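PDB 2ERV: lipid A deacylase PagL from Pseudomonas aeruginosa, which hydrolyses the ester bond at the 3 position of lipid A in the bacterial outer membrane, releasing the primary fatty acyl chain of lipopolysaccharide. Local coordinates for residues T16-L21 with N103-I108; Y45-G50 with G56-S61; A86-T91 with Q96-S101. All coordinates share one frame; numbering follows the deposited sequence.

Contact 1: residues T16-L21 with N103-I108; sequences TYRLGL and NFEDRI. With CA (calcium ion), chain C; CXE (pentaethylene glycol monodecyl ether), chain G.
Arg18 and Glu105 meet in the middle of the barrel although their strands are not neighbours: even the nearest pair of CA atoms, those of these two residues, is 13.7 Å apart, and side chains alone span the gap. They reach out from opposite walls. Arg18 has CG anti to its backbone nitrogen (chi1 180°) and stays extended as far as NE; Glu105 is equally straight (chi1 -179°), and the two straight chains bring both charged groups into the interior. There Arg18 NH1 gives Glu105 OE2 a nearly straight hydrogen bond of 3.1 Å within a salt bridge, the oxygen lying at the edge of the guanidinium, close to its plane. Water 1 closes a second route, accepting from Arg18 NH2 at 3.0 Å and donating to Glu105 OE1 at 2.7 Å.

Arg107 comes across Arg18 at about a right angle, bent at chi3, with its NH1 3.4 Å from Arg18 NH2. The two like charges are reconciled by Asp42, which forms salt bridges with both arginines, while Arg107 also makes a long ion pair within its own strand to Glu105. Glu105 OE2 has a further partner in Ser61. On the outer surface, Leu21 packs its CD1 3.7 Å from C7 of a bound detergent, and Asp106 OD2 binds the calcium ion at 2.5 Å. Alternating residues of the strands thus build a polar, ion-paired interior behind a wall that carries a detergent tail on its outer side; Asp42 and Glu105 probably offset the charge of two arginines buried close together.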
loop_
_atom_site.group_PDB
_atom_site.type_symbol
_atom_site.label_atom_id
_atom_site.label_comp_id
_atom_site.label_asym_id
_atom_site.label_seq_id
_atom_site.Cartn_x
_atom_site.Cartn_y
_atom_site.Cartn_z
ATOM N N THR A 16 2.253 5.024 10.838
ATOM C CA THR A 16 1.079 4.530 10.181
ATOM C C THR A 16 1.068 3.062 10.464
ATOM O O THR A 16 2.143 2.429 10.653
ATOM C CB THR A 16 1.160 4.681 8.641
ATOM O OG1 THR A 16 2.317 3.969 8.161
ATOM C CG2 THR A 16 1.406 6.142 8.218
ATOM N N TYR A 17 -0.124 2.494 10.514
ATOM C CA TYR A 17 -0.237 1.067 10.810
ATOM C C TYR A 17 -1.294 0.589 9.870
ATOM O O TYR A 17 -2.352 1.206 9.830
ATOM C CB TYR A 17 -0.733 0.867 12.268
ATOM C CG TYR A 17 0.189 1.450 13.303
ATOM C CD1 TYR A 17 1.309 0.739 13.757
ATOM C CD2 TYR A 17 -0.040 2.723 13.815
ATOM C CE1 TYR A 17 2.174 1.297 14.713
ATOM C CE2 TYR A 17 0.799 3.283 14.762
ATOM C CZ TYR A 17 1.891 2.571 15.201
ATOM O OH TYR A 17 2.717 3.160 16.121
ATOM N N ARG A 18 -1.059 -0.509 9.143
ATOM C CA ARG A 18 -1.997 -0.924 8.106
ATOM C C ARG A 18 -2.320 -2.391 8.201
ATOM O O ARG A 18 -1.424 -3.225 8.324
ATOM C CB ARG A 18 -1.431 -0.625 6.702
ATOM C CG ARG A 18 -2.375 -1.051 5.559
ATOM C CD ARG A 18 -1.679 -0.917 4.235
ATOM N NE ARG A 18 -2.437 -1.482 3.113
ATOM C CZ ARG A 18 -2.929 -0.780 2.105
ATOM N NH1 ARG A 18 -2.775 0.536 2.071
ATOM N NH2 ARG A 18 -3.573 -1.410 1.108
ATOM N N LEU A 19 -3.600 -2.718 8.131
ATOM C CA LEU A 19 -3.987 -4.134 8.076
ATOM C C LEU A 19 -4.643 -4.322 6.736
ATOM O O LEU A 19 -5.379 -3.437 6.309
ATOM C CB LEU A 19 -4.997 -4.421 9.180
ATOM C CG LEU A 19 -4.463 -4.580 10.601
ATOM C CD1 LEU A 19 -5.696 -4.774 11.554
ATOM C CD2 LEU A 19 -3.513 -5.818 10.713
ATOM N N GLY A 20 -4.380 -5.452 6.071
ATOM C CA GLY A 20 -4.785 -5.586 4.693
ATOM C C GLY A 20 -5.257 -6.987 4.346
ATOM O O GLY A 20 -4.926 -7.962 5.014
ATOM N N LEU A 21 -6.050 -7.078 3.293
ATOM C CA LEU A 21 -6.397 -8.378 2.723
ATOM C C LEU A 21 -6.085 -8.279 1.242
ATOM O O LEU A 21 -6.330 -7.223 0.661
ATOM C CB LEU A 21 -7.906 -8.619 2.882
ATOM C CG LEU A 21 -8.462 -8.939 4.289
ATOM C CD1 LEU A 21 -10.013 -8.922 4.307
ATOM C CD2 LEU A 21 -7.913 -10.271 4.739
ATOM N N ASN A 103 -9.447 10.182 -2.032
ATOM C CA ASN A 103 -8.109 10.401 -2.568
ATOM C C ASN A 103 -7.700 9.211 -3.402
ATOM O O ASN A 103 -8.228 8.109 -3.202
ATOM C CB ASN A 103 -7.081 10.606 -1.434
ATOM C CG ASN A 103 -7.142 11.992 -0.811
ATOM O OD1 ASN A 103 -6.585 12.939 -1.363
ATOM N ND2 ASN A 103 -7.822 12.123 0.328
ATOM N N PHE A 104 -6.734 9.414 -4.305
ATOM C CA PHE A 104 -6.144 8.298 -5.037
ATOM C C PHE A 104 -5.059 7.706 -4.137
ATOM O O PHE A 104 -4.583 8.366 -3.227
ATOM C CB PHE A 104 -5.509 8.771 -6.346
ATOM C CG PHE A 104 -6.486 9.429 -7.315
ATOM C CD1 PHE A 104 -7.171 8.660 -8.249
ATOM C CD2 PHE A 104 -6.675 10.805 -7.309
ATOM C CE1 PHE A 104 -8.076 9.258 -9.145
ATOM C CE2 PHE A 104 -7.574 11.418 -8.224
ATOM C CZ PHE A 104 -8.278 10.618 -9.135
ATOM N N GLU A 105 -4.701 6.461 -4.394
ATOM C CA GLU A 105 -3.610 5.781 -3.709
ATOM C C GLU A 105 -2.645 5.358 -4.790
ATOM O O GLU A 105 -3.050 4.586 -5.634
ATOM C CB GLU A 105 -4.120 4.488 -3.063
ATOM C CG GLU A 105 -3.052 3.694 -2.297
ATOM C CD GLU A 105 -3.611 2.425 -1.656
ATOM O OE1 GLU A 105 -4.203 1.607 -2.409
ATOM O OE2 GLU A 105 -3.488 2.254 -0.387
ATOM N N ASP A 106 -1.409 5.875 -4.796
ATOM C CA ASP A 106 -0.347 5.424 -5.723
ATOM C C ASP A 106 0.720 4.721 -4.921
ATOM O O ASP A 106 1.181 5.272 -3.910
ATOM C CB ASP A 106 0.325 6.632 -6.393
ATOM C CG ASP A 106 -0.611 7.394 -7.317
ATOM O OD1 ASP A 106 -1.349 6.783 -8.124
ATOM O OD2 ASP A 106 -0.745 8.626 -7.246
ATOM N N ARG A 107 1.110 3.511 -5.334
ATOM C CA ARG A 107 2.031 2.744 -4.513
ATOM C C ARG A 107 3.085 2.027 -5.344
ATOM O O ARG A 107 2.828 1.645 -6.502
ATOM C CB ARG A 107 1.258 1.694 -3.699
ATOM C CG ARG A 107 0.196 0.988 -4.524
ATOM C CD ARG A 107 -0.825 0.263 -3.688
ATOM N NE ARG A 107 -0.209 -0.880 -3.029
ATOM C CZ ARG A 107 -0.874 -1.691 -2.216
ATOM N NH1 ARG A 107 -2.136 -1.453 -1.922
ATOM N NH2 ARG A 107 -0.268 -2.721 -1.701
ATOM N N ILE A 108 4.260 1.865 -4.750
ATOM C CA ILE A 108 5.299 0.933 -5.250
ATOM C C ILE A 108 5.825 0.119 -4.096
ATOM O O ILE A 108 5.619 0.474 -2.942
ATOM C CB ILE A 108 6.474 1.664 -5.910
ATOM C CG1 ILE A 108 7.055 2.711 -4.963
ATOM C CG2 ILE A 108 6.025 2.333 -7.173
ATOM C CD1 ILE A 108 8.482 3.110 -5.296
HETATM CA CA CA C . -0.878 9.299 -9.601
HETATM C C4 CXE G . -10.650 -2.893 4.280
HETATM C C5 CXE G . -10.384 -4.337 4.655
HETATM C C6 CXE G . -9.201 -4.468 5.594
HETATM C C7 CXE G . -9.280 -5.825 6.275
HETATM C C8 CXE G . -8.407 -5.903 7.516
HETATM C C9 CXE G . -8.158 -7.362 7.861
HETATM C C10 CXE G . -8.711 -7.651 9.254
HETATM O O11 CXE G . -8.191 -8.883 9.767
HETATM C C12 CXE G . -7.255 -8.678 10.830
HETATM C C13 CXE G . -7.707 -9.392 12.087
HETATM O O14 CXE G . -6.573 -10.060 12.618
HETATM C C15 CXE G . -6.848 -10.697 13.848
HETATM C C16 CXE G . -5.520 -10.839 14.587
HETATM O O HOH W 1 -5.198 -0.604 -1.238
#

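Contact 2: residues Y45-G50 with G56-S61; sequences YTYWEG and GKHSLS
Trp48 NE1 donates an almost straight hydrogen bond (176°) to Ser59 OG at 3.1 Å, with the oxygen in the indole plane. Ser59 OG also joins Thr46 OG1 and Ser61 OG around water 2, which lies 2.8 Å from Ser59 OG. Antiparallel pairing supports these side chains: Thr46 and Ser59 exchange two backbone bonds, each 2.9 Å between N and O, and Trp48 and Lys57 likewise exchange two. On the sheet face of Tyr45, Tyr47 and His58, Tyr45 OH and His58 ND1 are placed 2.4 Å apart, so short that the exact length of this hydrogen bond is doubtful. These two rings meet rim to rim, their planes 20° apart, whereas Tyr47 crosses His58 obliquely. Leu60 CD1 touches the edge of the Tyr45 ring. On the other face, Thr46 CG2 sits over the rim of the indole. Phe88 and Tyr127 also meet this ring. The hairpin of strands 35-48 and 57-70 therefore has two unlike faces: an aromatic one on the surface, where Tyr45 also touches detergent, and an inner one whose buried hydroxyls and indole N-H are linked by direct and water-mediated bonds, with Ser61 OG bonded to Glu105 as well.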
loop_
_atom_site.group_PDB
_atom_site.type_symbol
_atom_site.label_atom_id
_atom_site.label_comp_id
_atom_site.label_asym_id
_atom_site.label_seq_id
_atom_site.Cartn_x
_atom_site.Cartn_y
_atom_site.Cartn_z
ATOM N N TYR A 45 -6.774 -1.235 5.531
ATOM C CA TYR A 45 -7.320 -0.360 6.545
ATOM C C TYR A 45 -6.089 0.269 7.246
ATOM O O TYR A 45 -5.258 -0.465 7.742
ATOM C CB TYR A 45 -8.206 -1.142 7.547
ATOM C CG TYR A 45 -8.258 -0.367 8.814
ATOM C CD1 TYR A 45 -8.959 0.840 8.879
ATOM C CD2 TYR A 45 -7.489 -0.751 9.918
ATOM C CE1 TYR A 45 -8.944 1.606 10.030
ATOM C CE2 TYR A 45 -7.457 0.016 11.086
ATOM C CZ TYR A 45 -8.191 1.196 11.130
ATOM O OH TYR A 45 -8.149 1.976 12.283
ATOM N N THR A 46 -5.977 1.600 7.291
ATOM C CA THR A 46 -4.729 2.222 7.794
ATOM C C THR A 46 -5.087 3.145 8.907
ATOM O O THR A 46 -6.070 3.873 8.803
ATOM C CB THR A 46 -3.982 3.005 6.673
ATOM O OG1 THR A 46 -3.678 2.106 5.576
ATOM C CG2 THR A 46 -2.622 3.540 7.157
ATOM N N TYR A 47 -4.307 3.098 9.984
ATOM C CA TYR A 47 -4.409 4.133 11.007
ATOM C C TYR A 47 -3.191 5.050 10.871
ATOM O O TYR A 47 -2.067 4.575 10.692
ATOM C CB TYR A 47 -4.427 3.505 12.426
ATOM C CG TYR A 47 -4.408 4.529 13.528
ATOM C CD1 TYR A 47 -5.574 5.177 13.893
ATOM C CD2 TYR A 47 -3.244 4.845 14.206
ATOM C CE1 TYR A 47 -5.580 6.131 14.888
ATOM C CE2 TYR A 47 -3.257 5.828 15.241
ATOM C CZ TYR A 47 -4.432 6.433 15.545
ATOM O OH TYR A 47 -4.517 7.375 16.544
ATOM N N TRP A 48 -3.440 6.350 10.981
ATOM C CA TRP A 48 -2.442 7.385 10.803
ATOM C C TRP A 48 -2.368 8.130 12.104
ATOM O O TRP A 48 -3.359 8.787 12.455
ATOM C CB TRP A 48 -2.932 8.408 9.750
ATOM C CG TRP A 48 -3.170 7.783 8.350
ATOM C CD1 TRP A 48 -4.287 7.066 7.942
ATOM C CD2 TRP A 48 -2.255 7.741 7.249
ATOM N NE1 TRP A 48 -4.124 6.618 6.645
ATOM C CE2 TRP A 48 -2.880 7.018 6.200
ATOM C CE3 TRP A 48 -0.956 8.258 7.025
ATOM C CZ2 TRP A 48 -2.252 6.803 4.955
ATOM C CZ3 TRP A 48 -0.361 8.057 5.812
ATOM C CH2 TRP A 48 -0.988 7.330 4.784
ATOM N N GLU A 49 -1.213 8.104 12.750
ATOM C CA GLU A 49 -0.942 8.865 13.955
ATOM C C GLU A 49 -1.238 10.344 13.713
ATOM O O GLU A 49 -0.991 10.874 12.607
ATOM C CB GLU A 49 0.518 8.698 14.374
ATOM C CG GLU A 49 0.890 9.391 15.681
ATOM C CD GLU A 49 2.382 9.443 15.976
ATOM O OE1 GLU A 49 3.226 8.984 15.170
ATOM O OE2 GLU A 49 2.721 9.957 17.071
ATOM N N GLY A 50 -1.776 11.013 14.736
ATOM C CA GLY A 50 -2.142 12.427 14.601
ATOM C C GLY A 50 -0.901 13.272 14.453
ATOM O O GLY A 50 0.204 12.804 14.666
ATOM N N GLY A 56 -5.605 11.281 15.446
ATOM C CA GLY A 56 -5.482 10.054 14.666
ATOM C C GLY A 56 -6.638 9.880 13.707
ATOM O O GLY A 56 -7.775 10.178 14.049
ATOM N N LYS A 57 -6.350 9.341 12.521
ATOM C CA LYS A 57 -7.343 9.178 11.461
ATOM C C LYS A 57 -7.237 7.769 10.835
ATOM O O LYS A 57 -6.279 7.055 11.078
ATOM C CB LYS A 57 -7.146 10.229 10.367
ATOM C CG LYS A 57 -7.477 11.650 10.781
ATOM C CD LYS A 57 -8.989 11.863 11.019
ATOM C CE LYS A 57 -9.312 13.353 11.218
ATOM N NZ LYS A 57 -8.745 13.914 12.472
ATOM N N HIS A 58 -8.226 7.387 10.044
ATOM C CA HIS A 58 -8.268 6.031 9.468
ATOM C C HIS A 58 -8.545 6.186 7.988
ATOM O O HIS A 58 -9.218 7.134 7.582
ATOM C CB HIS A 58 -9.428 5.227 10.091
ATOM C CG HIS A 58 -9.433 5.240 11.591
ATOM N ND1 HIS A 58 -8.852 4.243 12.343
ATOM C CD2 HIS A 58 -9.916 6.147 12.472
ATOM C CE1 HIS A 58 -9.010 4.518 13.625
ATOM N NE2 HIS A 58 -9.632 5.679 13.731
ATOM N N SER A 59 -8.026 5.279 7.185
ATOM C CA SER A 59 -8.355 5.272 5.769
ATOM C C SER A 59 -8.712 3.848 5.343
ATOM O O SER A 59 -8.194 2.877 5.890
ATOM C CB SER A 59 -7.208 5.847 4.918
ATOM O OG SER A 59 -6.084 4.999 4.931
ATOM N N LEU A 60 -9.617 3.745 4.376
ATOM C CA LEU A 60 -9.965 2.464 3.775
ATOM C C LEU A 60 -9.566 2.637 2.313
ATOM O O LEU A 60 -9.921 3.622 1.685
ATOM C CB LEU A 60 -11.477 2.235 3.840
ATOM C CG LEU A 60 -12.192 1.318 4.844
ATOM C CD1 LEU A 60 -11.405 1.048 6.123
ATOM C CD2 LEU A 60 -13.662 1.806 5.178
ATOM N N SER A 61 -8.829 1.678 1.782
ATOM C CA SER A 61 -8.360 1.808 0.404
ATOM C C SER A 61 -8.494 0.487 -0.339
ATOM O O SER A 61 -8.590 -0.601 0.252
ATOM C CB SER A 61 -6.905 2.289 0.427
ATOM O OG SER A 61 -6.137 1.345 1.120
HETATM O O HOH W 2 -5.812 2.472 3.769
#

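Contact 3: residues A86-T91 with Q96-S101; sequences AAFSGT and QNLGSS
Phe88 is gripped through both backbone polar atoms by Ser101. Its carbonyl oxygen O accepts from Ser101 OG at 2.6 Å, with the hydroxyl in the carbonyl plane and on a lone pair, while its N donates to Ser101 O at 2.9 Å from well above that carbonyl's plane. With OG anti to the serine's nitrogen (chi1 161°), the hydroxyl reaches the Phe88 carbonyl; the second bond uses the serine's own backbone oxygen.

Farther along, Leu98 N donates to Thr91 O at 2.7 Å, approaching nearly in line with the C=O bond. Water 3 adds a bridge, donating to Asn97 OD1 and lying 2.8 Å from Thr91 OG1. The same Asn97 OD1 accepts from Gly99 N at 3.1 Å, an Asx turn that bends the chain where Gly99 takes positive phi (86°). Thr91 lays CG2 against this turn, 3.6 Å from Gly99 O. Inside the loop, Leu98 drops CD1 over the centre of the Phe88 ring, 3.9 Å from its centroid and only 7° off the normal, a clear CH-pi contact; the two side chains cross at about a right angle. Gly90 O is buried here without a polar partner in the model.

This contact closes the turn beyond strand 75-88, just before the chain enters strand 102-114. Phe88 also meets Trp48 of strand 35-48 and Tyr127 of strand 119-128, the latter edge-to-face. Ser100 OG bonds to Leu102 O and to Asn129, a residue critical for activity, and strand 96-97 pairs with the short strand 92-93.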
loop_
_atom_site.group_PDB
_atom_site.type_symbol
_atom_site.label_atom_id
_atom_site.label_comp_id
_atom_site.label_asym_id
_atom_site.label_seq_id
_atom_site.Cartn_x
_atom_site.Cartn_y
_atom_site.Cartn_z
ATOM N N ALA A 86 -8.892 5.645 -2.098
ATOM C CA ALA A 86 -8.880 5.644 -0.629
ATOM C C ALA A 86 -9.890 6.663 -0.113
ATOM O O ALA A 86 -10.059 7.727 -0.716
ATOM C CB ALA A 86 -7.472 6.007 -0.103
ATOM N N ALA A 87 -10.515 6.351 1.029
ATOM C CA ALA A 87 -11.406 7.265 1.723
ATOM C C ALA A 87 -10.865 7.419 3.136
ATOM O O ALA A 87 -10.686 6.407 3.825
ATOM C CB ALA A 87 -12.858 6.676 1.767
ATOM N N PHE A 88 -10.600 8.666 3.540
ATOM C CA PHE A 88 -10.118 8.958 4.866
ATOM C C PHE A 88 -11.284 9.377 5.771
ATOM O O PHE A 88 -12.332 9.880 5.285
ATOM C CB PHE A 88 -9.040 10.065 4.845
ATOM C CG PHE A 88 -7.687 9.603 4.297
ATOM C CD1 PHE A 88 -6.593 9.450 5.153
ATOM C CD2 PHE A 88 -7.504 9.378 2.934
ATOM C CE1 PHE A 88 -5.293 9.034 4.636
ATOM C CE2 PHE A 88 -6.241 8.928 2.405
ATOM C CZ PHE A 88 -5.136 8.788 3.266
ATOM N N SER A 89 -11.083 9.181 7.068
ATOM C CA SER A 89 -12.098 9.527 8.068
ATOM C C SER A 89 -12.184 11.030 8.316
ATOM O O SER A 89 -13.124 11.485 8.984
ATOM C CB SER A 89 -11.857 8.736 9.364
ATOM O OG SER A 89 -10.707 9.228 10.018
ATOM N N GLY A 90 -11.238 11.813 7.785
ATOM C CA GLY A 90 -11.339 13.302 7.825
ATOM C C GLY A 90 -10.461 13.880 6.730
ATOM O O GLY A 90 -9.795 13.126 6.007
ATOM N N THR A 91 -10.459 15.199 6.569
ATOM C CA THR A 91 -9.654 15.817 5.522
ATOM C C THR A 91 -8.287 16.252 6.035
ATOM O O THR A 91 -7.441 16.650 5.233
ATOM C CB THR A 91 -10.367 17.051 4.934
ATOM O OG1 THR A 91 -10.688 17.939 6.001
ATOM C CG2 THR A 91 -11.767 16.699 4.353
ATOM N N GLN A 96 -1.052 17.074 7.682
ATOM C CA GLN A 96 -1.439 17.382 6.288
ATOM C C GLN A 96 -2.912 17.764 6.139
ATOM O O GLN A 96 -3.763 17.150 6.733
ATOM C CB GLN A 96 -1.181 16.181 5.359
ATOM C CG GLN A 96 0.262 15.577 5.384
ATOM C CD GLN A 96 1.354 16.610 5.106
ATOM O OE1 GLN A 96 2.031 17.038 6.038
ATOM N NE2 GLN A 96 1.545 16.976 3.838
ATOM N N ASN A 97 -3.196 18.785 5.330
ATOM C CA ASN A 97 -4.580 19.081 4.958
ATOM C C ASN A 97 -4.791 18.537 3.576
ATOM O O ASN A 97 -4.289 19.099 2.591
ATOM C CB ASN A 97 -4.846 20.575 5.026
ATOM C CG ASN A 97 -6.307 20.942 4.729
ATOM O OD1 ASN A 97 -7.102 20.129 4.292
ATOM N ND2 ASN A 97 -6.624 22.199 4.915
ATOM N N LEU A 98 -5.460 17.393 3.502
ATOM C CA LEU A 98 -5.700 16.717 2.228
ATOM C C LEU A 98 -6.744 17.395 1.334
ATOM O O LEU A 98 -6.820 17.107 0.130
ATOM C CB LEU A 98 -6.138 15.290 2.483
ATOM C CG LEU A 98 -5.191 14.412 3.311
ATOM C CD1 LEU A 98 -5.824 13.064 3.439
ATOM C CD2 LEU A 98 -3.882 14.345 2.540
ATOM N N GLY A 99 -7.591 18.234 1.932
ATOM C CA GLY A 99 -8.654 18.909 1.172
ATOM C C GLY A 99 -9.911 18.077 1.059
ATOM O O GLY A 99 -11.018 18.550 1.348
ATOM N N SER A 100 -9.736 16.830 0.645
ATOM C CA SER A 100 -10.831 15.887 0.500
ATOM C C SER A 100 -10.568 14.607 1.314
ATOM O O SER A 100 -9.413 14.239 1.541
ATOM C CB SER A 100 -11.019 15.529 -0.971
ATOM O OG SER A 100 -9.885 14.885 -1.522
ATOM N N SER A 101 -11.652 13.957 1.730
ATOM C CA SER A 101 -11.667 12.624 2.328
ATOM C C SER A 101 -11.293 11.596 1.268
ATOM O O SER A 101 -10.495 10.687 1.525
ATOM C CB SER A 101 -13.083 12.276 2.844
ATOM O OG SER A 101 -13.178 10.831 2.998
HETATM O O HOH W 3 -9.555 20.246 4.774
#

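Contacts 1 and 2 lie within the barrel; contact 3 joins the end of strand 75-88 to the loop carrying the small sheet 92-93/96-97. Along the chain, contacts 2 and 3 are nested within the loop that contact 1 closes. Contacts 1 and 2, with centres about 9 Å apart, join where Leu19 O and Tyr45 N lie 2.7 Å apart. Contacts 2 and 3, about 10 Å apart, share the paired strands 57-70 and 75-88, with Trp48 NE1 3.4 Å from Phe88 CE1. Asn103 ties contact 1 to contact 3. All come close to catalytic residues: the Glu105 side chain is about 7 Å from that of His126, and those of Trp48 and Gln96 each about 6 Å from that of Glu140.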